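Ricin B lectin (Clostridium thermocellum, PDB 3VSF) is an exo-beta-1,3-galactanase that probably cleaves galactose from the ends of beta-1,3-galactan chains and binds beta-D-galactose through a ricin-type lectin domain. Local coordinates at residues Asn81-Val86 with Glu102-Asn107; Glu130-Met135 with Asp217-Ala222. All blocks are in the same frame, centred on the assembly; numbering follows the deposited sequence.

Contact 1 of 2, residues Asn81-Val86 with Glu102-Asn107; sequences NLFLGV and EVLSRN
V86 and L104 lie side by side on one face of the sheet, pointing the same way, with their CB atoms 3.8 Å apart. In the isopropyl group of V86, CG2, anti to the carbonyl carbon, lies alongside the leucine, 4.0 Å from L104 CD2, while CG1, anti to the backbone N (chi1 176°), reaches V103 CG2 at 4.1 Å, where the chain turns a corner at V103 and L104. F83 extends the apolar patch, its ring atom CZ coming within 4.2 Å of L104 CD2. M133 of strand 131-138 covers both V86 and L104. Between the backbones, V86 N gives an almost straight bond to L104 O (2.7 Å, 175°). G85 faces S105 as an antiparallel non-hydrogen-bonded pair, and CG of E102 rests on G85 CA at 3.6 Å; the carboxylate of E102 turns to Y99, S87 and Y76. At the polar edge R106 N bonds to L84 O at 3.2 Å, and the aliphatic part of R106 runs past F83 O. The antiparallel register and short connection identify the two strands as a beta hairpin, the last two strands of a four-stranded blade in the GH43 beta-propeller.

Contact 2 of 2, residues Glu130-Met135 with Asp217-Ala222; sequences EFVMWM and DYKNIA
W134 NE1 donates to the carbonyl oxygen of the loop residue Y218, Y218 O, at 3.0 Å, and the CZ2 edge of the indole lies alongside the same oxygen. The acceptor lies in the indole plane, only 4° out of it, and the donor sits nearly in line with the C=O (163°); the N-H itself is bent, at 133°. This bond gives the buried indole nitrogen a backbone partner in the loop. Farther round the ring, W134 CH2 approaches I221 CG1, the two side chains crossing obliquely, while F199 meets the indole with its plane inclined.

V132 points toward the loop and fits against its backbone with both branches. With CG1 anti to the backbone N, that methyl meets Y218 O at 3.5 Å, and CG2 lies 3.6 Å from Y218 CB and also against D217 O. The phenol of Y218 leads away to G195 O.

K219 lays its CG against V132 CG2, and its chain, bent at chi3, brings NZ to E130 OE1 although its CB leads away from 130-135. K219 NZ forms a salt bridge with E130 OE1 at 3.1 Å, from the syn side and somewhat out of the carboxylate plane; K154 holds OE2, and Y152 makes a cation-pi contact with the lysine. D217 OD1 accepts from T215 OG1 and also from K219 N at 2.8 Å, an Asx turn. The 217-222 segment carries the turn into the outermost strand of its four-stranded sheet. Its packing against the second strand of the preceding sheet is an interface between successive blades of the GH43 beta-propeller.

How the contacts relate
Contact 1 and contact 2 follow one another along the chain, with centres about 19 Å apart, and meet through strand 131-138. M133, whose CB leads away from 217-222, brings its CE to 3.5 Å from V86 CG1 and 3.6 Å from L104 CD2; M135 SD lies 3.8 Å from L104 CD2. Alternation along this strand thus sends V132 and W134 to contact 2 and the methionines to contact 1. Together the pairs link three successive four-stranded sheets of the GH43 domain: contact 1 lies within the first, and contact 2 joins the second to the third. Both are away from the galactose-binding residues D422, D425, N440 and N444.

Contact 1 of 2, residues Asn81-Val86 with Glu102-Asn107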
loop_
_atom_site.group_PDB
_atom_site.type_symbol
_atom_site.label_atom_id
_atom_site.label_comp_id
_atom_site.label_asym_id
_atom_site.label_seq_id
_atom_site.Cartn_x
_atom_site.Cartn_y
_atom_site.Cartn_z
ATOM N N ASN A 81 -6.250 -26.263 5.592
ATOM C CA ASN A 81 -6.308 -24.832 5.874
ATOM C C ASN A 81 -5.764 -24.503 7.262
ATOM O O ASN A 81 -6.265 -23.607 7.941
ATOM C CB ASN A 81 -7.740 -24.310 5.723
ATOM C CG ASN A 81 -7.807 -22.795 5.655
ATOM O OD1 ASN A 81 -6.887 -22.141 5.164
ATOM N ND2 ASN A 81 -8.903 -22.229 6.148
ATOM N N LEU A 82 -4.735 -25.235 7.676
ATOM C CA LEU A 82 -4.113 -25.016 8.977
ATOM C C LEU A 82 -2.674 -24.536 8.826
ATOM O O LEU A 82 -2.081 -24.646 7.752
ATOM C CB LEU A 82 -4.143 -26.299 9.809
ATOM C CG LEU A 82 -5.525 -26.871 10.125
ATOM C CD1 LEU A 82 -5.394 -28.190 10.869
ATOM C CD2 LEU A 82 -6.348 -25.876 10.928
ATOM N N PHE A 83 -2.118 -24.005 9.910
ATOM C CA PHE A 83 -0.744 -23.522 9.911
ATOM C C PHE A 83 0.228 -24.610 9.466
ATOM O O PHE A 83 0.368 -25.637 10.128
ATOM C CB PHE A 83 -0.356 -23.024 11.302
ATOM C CG PHE A 83 1.075 -22.586 11.411
ATOM C CD1 PHE A 83 1.768 -22.152 10.295
ATOM C CD2 PHE A 83 1.731 -22.618 12.628
ATOM C CE1 PHE A 83 3.084 -21.753 10.392
ATOM C CE2 PHE A 83 3.051 -22.220 12.731
ATOM C CZ PHE A 83 3.728 -21.787 11.610
ATOM N N LEU A 84 0.899 -24.377 8.342
ATOM C CA LEU A 84 1.887 -25.320 7.830
ATOM C C LEU A 84 3.300 -24.848 8.164
ATOM O O LEU A 84 4.082 -25.582 8.768
ATOM C CB LEU A 84 1.727 -25.497 6.318
ATOM C CG LEU A 84 2.388 -26.708 5.650
ATOM C CD1 LEU A 84 1.931 -26.828 4.204
ATOM C CD2 LEU A 84 3.908 -26.647 5.728
ATOM N N GLY A 85 3.624 -23.621 7.769
ATOM C CA GLY A 85 4.943 -23.069 8.019
ATOM C C GLY A 85 5.023 -21.571 7.794
ATOM O O GLY A 85 4.199 -20.991 7.088
ATOM N N VAL A 86 6.017 -20.941 8.411
ATOM C CA VAL A 86 6.264 -19.519 8.215
ATOM C C VAL A 86 7.481 -19.331 7.319
ATOM O O VAL A 86 8.620 -19.351 7.786
ATOM C CB VAL A 86 6.488 -18.790 9.552
ATOM C CG1 VAL A 86 6.836 -17.328 9.310
ATOM C CG2 VAL A 86 5.256 -18.909 10.432
ATOM N N GLU A 102 11.459 -22.737 5.979
ATOM C CA GLU A 102 10.526 -22.320 7.018
ATOM C C GLU A 102 11.240 -22.031 8.332
ATOM O O GLU A 102 11.641 -22.951 9.046
ATOM C CB GLU A 102 9.447 -23.384 7.236
ATOM C CG GLU A 102 8.195 -23.194 6.392
ATOM C CD GLU A 102 8.454 -23.335 4.905
ATOM O OE1 GLU A 102 9.519 -23.872 4.532
ATOM O OE2 GLU A 102 7.593 -22.907 4.108
ATOM N N VAL A 103 11.397 -20.749 8.647
ATOM C CA VAL A 103 12.002 -20.342 9.908
ATOM C C VAL A 103 11.161 -20.844 11.077
ATOM O O VAL A 103 11.653 -20.985 12.195
ATOM C CB VAL A 103 12.148 -18.813 10.000
ATOM C CG1 VAL A 103 13.111 -18.307 8.937
ATOM C CG2 VAL A 103 10.791 -18.138 9.866
ATOM N N LEU A 104 9.888 -21.110 10.805
ATOM C CA LEU A 104 8.987 -21.665 11.805
ATOM C C LEU A 104 8.078 -22.695 11.146
ATOM O O LEU A 104 7.535 -22.456 10.069
ATOM C CB LEU A 104 8.153 -20.560 12.453
ATOM C CG LEU A 104 7.447 -20.916 13.761
ATOM C CD1 LEU A 104 8.467 -21.148 14.865
ATOM C CD2 LEU A 104 6.467 -19.826 14.162
ATOM N N SER A 105 7.921 -23.846 11.792
ATOM C CA SER A 105 7.107 -24.923 11.240
ATOM C C SER A 105 6.058 -25.393 12.238
ATOM O O SER A 105 6.107 -25.043 13.418
ATOM C CB SER A 105 7.994 -26.098 10.823
ATOM O OG SER A 105 7.218 -27.175 10.327
ATOM N N ARG A 106 5.107 -26.187 11.756
ATOM C CA ARG A 106 4.104 -26.788 12.625
ATOM C C ARG A 106 4.760 -27.846 13.504
ATOM O O ARG A 106 4.133 -28.399 14.407
ATOM C CB ARG A 106 2.979 -27.409 11.796
ATOM C CG ARG A 106 3.431 -28.537 10.883
ATOM C CD ARG A 106 2.283 -29.056 10.030
ATOM N NE ARG A 106 1.131 -29.451 10.838
ATOM C CZ ARG A 106 0.984 -30.647 11.398
ATOM N NH1 ARG A 106 1.921 -31.574 11.243
ATOM N NH2 ARG A 106 -0.098 -30.918 12.115
ATOM N N ASN A 107 6.033 -28.117 13.229
ATOM C CA ASN A 107 6.809 -29.076 14.004
ATOM C C ASN A 107 7.631 -28.392 15.092
ATOM O O ASN A 107 8.139 -29.044 16.004
ATOM C CB ASN A 107 7.736 -29.878 13.088
ATOM C CG ASN A 107 6.985 -30.609 11.992
ATOM O OD1 ASN A 107 5.850 -31.047 12.186
ATOM N ND2 ASN A 107 7.617 -30.745 10.831
#

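Contact 2 of 2, residues Glu130-Met135 with Asp217-Ala222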
loop_
_atom_site.group_PDB
_atom_site.type_symbol
_atom_site.label_atom_id
_atom_site.label_comp_id
_atom_site.label_asym_id
_atom_site.label_seq_id
_atom_site.Cartn_x
_atom_site.Cartn_y
_atom_site.Cartn_z
ATOM N N GLU A 130 19.550 -10.849 18.557
ATOM C CA GLU A 130 18.713 -11.952 18.104
ATOM C C GLU A 130 17.399 -11.437 17.526
ATOM O O GLU A 130 16.890 -10.398 17.944
ATOM C CB GLU A 130 18.449 -12.930 19.252
ATOM C CG GLU A 130 17.751 -12.308 20.451
ATOM C CD GLU A 130 17.731 -13.226 21.657
ATOM O OE1 GLU A 130 17.176 -12.826 22.702
ATOM O OE2 GLU A 130 18.273 -14.348 21.561
ATOM N N PHE A 131 16.858 -12.171 16.559
ATOM C CA PHE A 131 15.629 -11.767 15.884
ATOM C C PHE A 131 14.392 -12.334 16.574
ATOM O O PHE A 131 14.207 -13.548 16.636
ATOM C CB PHE A 131 15.657 -12.207 14.420
ATOM C CG PHE A 131 16.787 -11.613 13.629
ATOM C CD1 PHE A 131 16.619 -10.419 12.946
ATOM C CD2 PHE A 131 18.016 -12.246 13.565
ATOM C CE1 PHE A 131 17.655 -9.869 12.216
ATOM C CE2 PHE A 131 19.057 -11.700 12.836
ATOM C CZ PHE A 131 18.875 -10.510 12.161
ATOM N N VAL A 132 13.547 -11.446 17.085
ATOM C CA VAL A 132 12.317 -11.853 17.754
ATOM C C VAL A 132 11.141 -11.845 16.782
ATOM O O VAL A 132 10.963 -10.897 16.017
ATOM C CB VAL A 132 11.999 -10.934 18.950
ATOM C CG1 VAL A 132 10.718 -11.379 19.638
ATOM C CG2 VAL A 132 13.162 -10.926 19.931
ATOM N N MET A 133 10.344 -12.909 16.813
ATOM C CA MET A 133 9.209 -13.044 15.906
ATOM C C MET A 133 7.879 -13.129 16.650
ATOM O O MET A 133 7.717 -13.940 17.561
ATOM C CB MET A 133 9.387 -14.274 15.011
ATOM C CG MET A 133 8.136 -14.668 14.244
ATOM S SD MET A 133 8.400 -16.085 13.163
ATOM C CE MET A 133 6.714 -16.485 12.715
ATOM N N TRP A 134 6.930 -12.287 16.252
ATOM C CA TRP A 134 5.594 -12.299 16.833
ATOM C C TRP A 134 4.564 -12.740 15.800
ATOM O O TRP A 134 4.845 -12.752 14.601
ATOM C CB TRP A 134 5.236 -10.920 17.382
ATOM C CG TRP A 134 6.032 -10.543 18.590
ATOM C CD1 TRP A 134 7.325 -10.109 18.617
ATOM C CD2 TRP A 134 5.588 -10.568 19.951
ATOM N NE1 TRP A 134 7.713 -9.861 19.912
ATOM C CE2 TRP A 134 6.663 -10.135 20.751
ATOM C CE3 TRP A 134 4.383 -10.913 20.573
ATOM C CZ2 TRP A 134 6.572 -10.039 22.137
ATOM C CZ3 TRP A 134 4.294 -10.816 21.950
ATOM C CH2 TRP A 134 5.382 -10.382 22.717
ATOM N N MET A 135 3.371 -13.102 16.265
ATOM C CA MET A 135 2.327 -13.591 15.372
ATOM C C MET A 135 0.979 -13.713 16.078
ATOM O O MET A 135 0.840 -13.344 17.243
ATOM C CB MET A 135 2.730 -14.945 14.784
ATOM C CG MET A 135 2.728 -16.080 15.796
ATOM S SD MET A 135 4.106 -17.223 15.580
ATOM C CE MET A 135 5.478 -16.204 16.115
ATOM N N ASP A 217 14.198 -7.228 25.821
ATOM C CA ASP A 217 14.508 -8.419 25.033
ATOM C C ASP A 217 13.533 -8.638 23.873
ATOM O O ASP A 217 13.741 -9.522 23.041
ATOM C CB ASP A 217 14.569 -9.662 25.928
ATOM C CG ASP A 217 13.296 -9.873 26.726
ATOM O OD1 ASP A 217 12.201 -9.597 26.192
ATOM O OD2 ASP A 217 13.390 -10.317 27.890
ATOM N N TYR A 218 12.476 -7.831 23.830
ATOM C CA TYR A 218 11.466 -7.907 22.772
ATOM C C TYR A 218 10.590 -9.156 22.864
ATOM O O TYR A 218 9.581 -9.264 22.168
ATOM C CB TYR A 218 12.112 -7.845 21.384
ATOM C CG TYR A 218 12.696 -6.500 21.014
ATOM C CD1 TYR A 218 12.545 -5.398 21.844
ATOM C CD2 TYR A 218 13.393 -6.334 19.825
ATOM C CE1 TYR A 218 13.079 -4.170 21.502
ATOM C CE2 TYR A 218 13.927 -5.112 19.473
ATOM C CZ TYR A 218 13.768 -4.033 20.315
ATOM O OH TYR A 218 14.302 -2.816 19.964
ATOM N N LYS A 219 10.977 -10.096 23.718
ATOM C CA LYS A 219 10.286 -11.379 23.805
ATOM C C LYS A 219 9.099 -11.363 24.766
ATOM O O LYS A 219 8.311 -12.306 24.801
ATOM C CB LYS A 219 11.270 -12.488 24.193
ATOM C CG LYS A 219 12.238 -12.868 23.084
ATOM C CD LYS A 219 13.356 -13.764 23.595
ATOM C CE LYS A 219 14.268 -13.013 24.552
ATOM N NZ LYS A 219 15.422 -13.843 24.997
ATOM N N ASN A 220 8.972 -10.288 25.538
ATOM C CA ASN A 220 7.889 -10.174 26.509
ATOM C C ASN A 220 7.223 -8.801 26.487
ATOM O O ASN A 220 7.746 -7.858 25.895
ATOM C CB ASN A 220 8.400 -10.486 27.917
ATOM C CG ASN A 220 8.995 -11.877 28.028
ATOM O OD1 ASN A 220 8.527 -12.819 27.388
ATOM N ND2 ASN A 220 10.035 -12.012 28.842
ATOM N N ILE A 221 6.068 -8.698 27.137
ATOM C CA ILE A 221 5.334 -7.439 27.201
ATOM C C ILE A 221 5.575 -6.720 28.526
ATOM O O ILE A 221 5.284 -7.255 29.595
ATOM C CB ILE A 221 3.821 -7.656 26.998
ATOM C CG1 ILE A 221 3.543 -8.151 25.578
ATOM C CG2 ILE A 221 3.055 -6.370 27.273
ATOM C CD1 ILE A 221 2.076 -8.343 25.272
ATOM N N ALA A 222 6.106 -5.505 28.444
ATOM C CA ALA A 222 6.437 -4.726 29.632
ATOM C C ALA A 222 5.240 -3.948 30.175
ATOM O O ALA A 222 5.031 -3.885 31.386
ATOM C CB ALA A 222 7.597 -3.782 29.342
#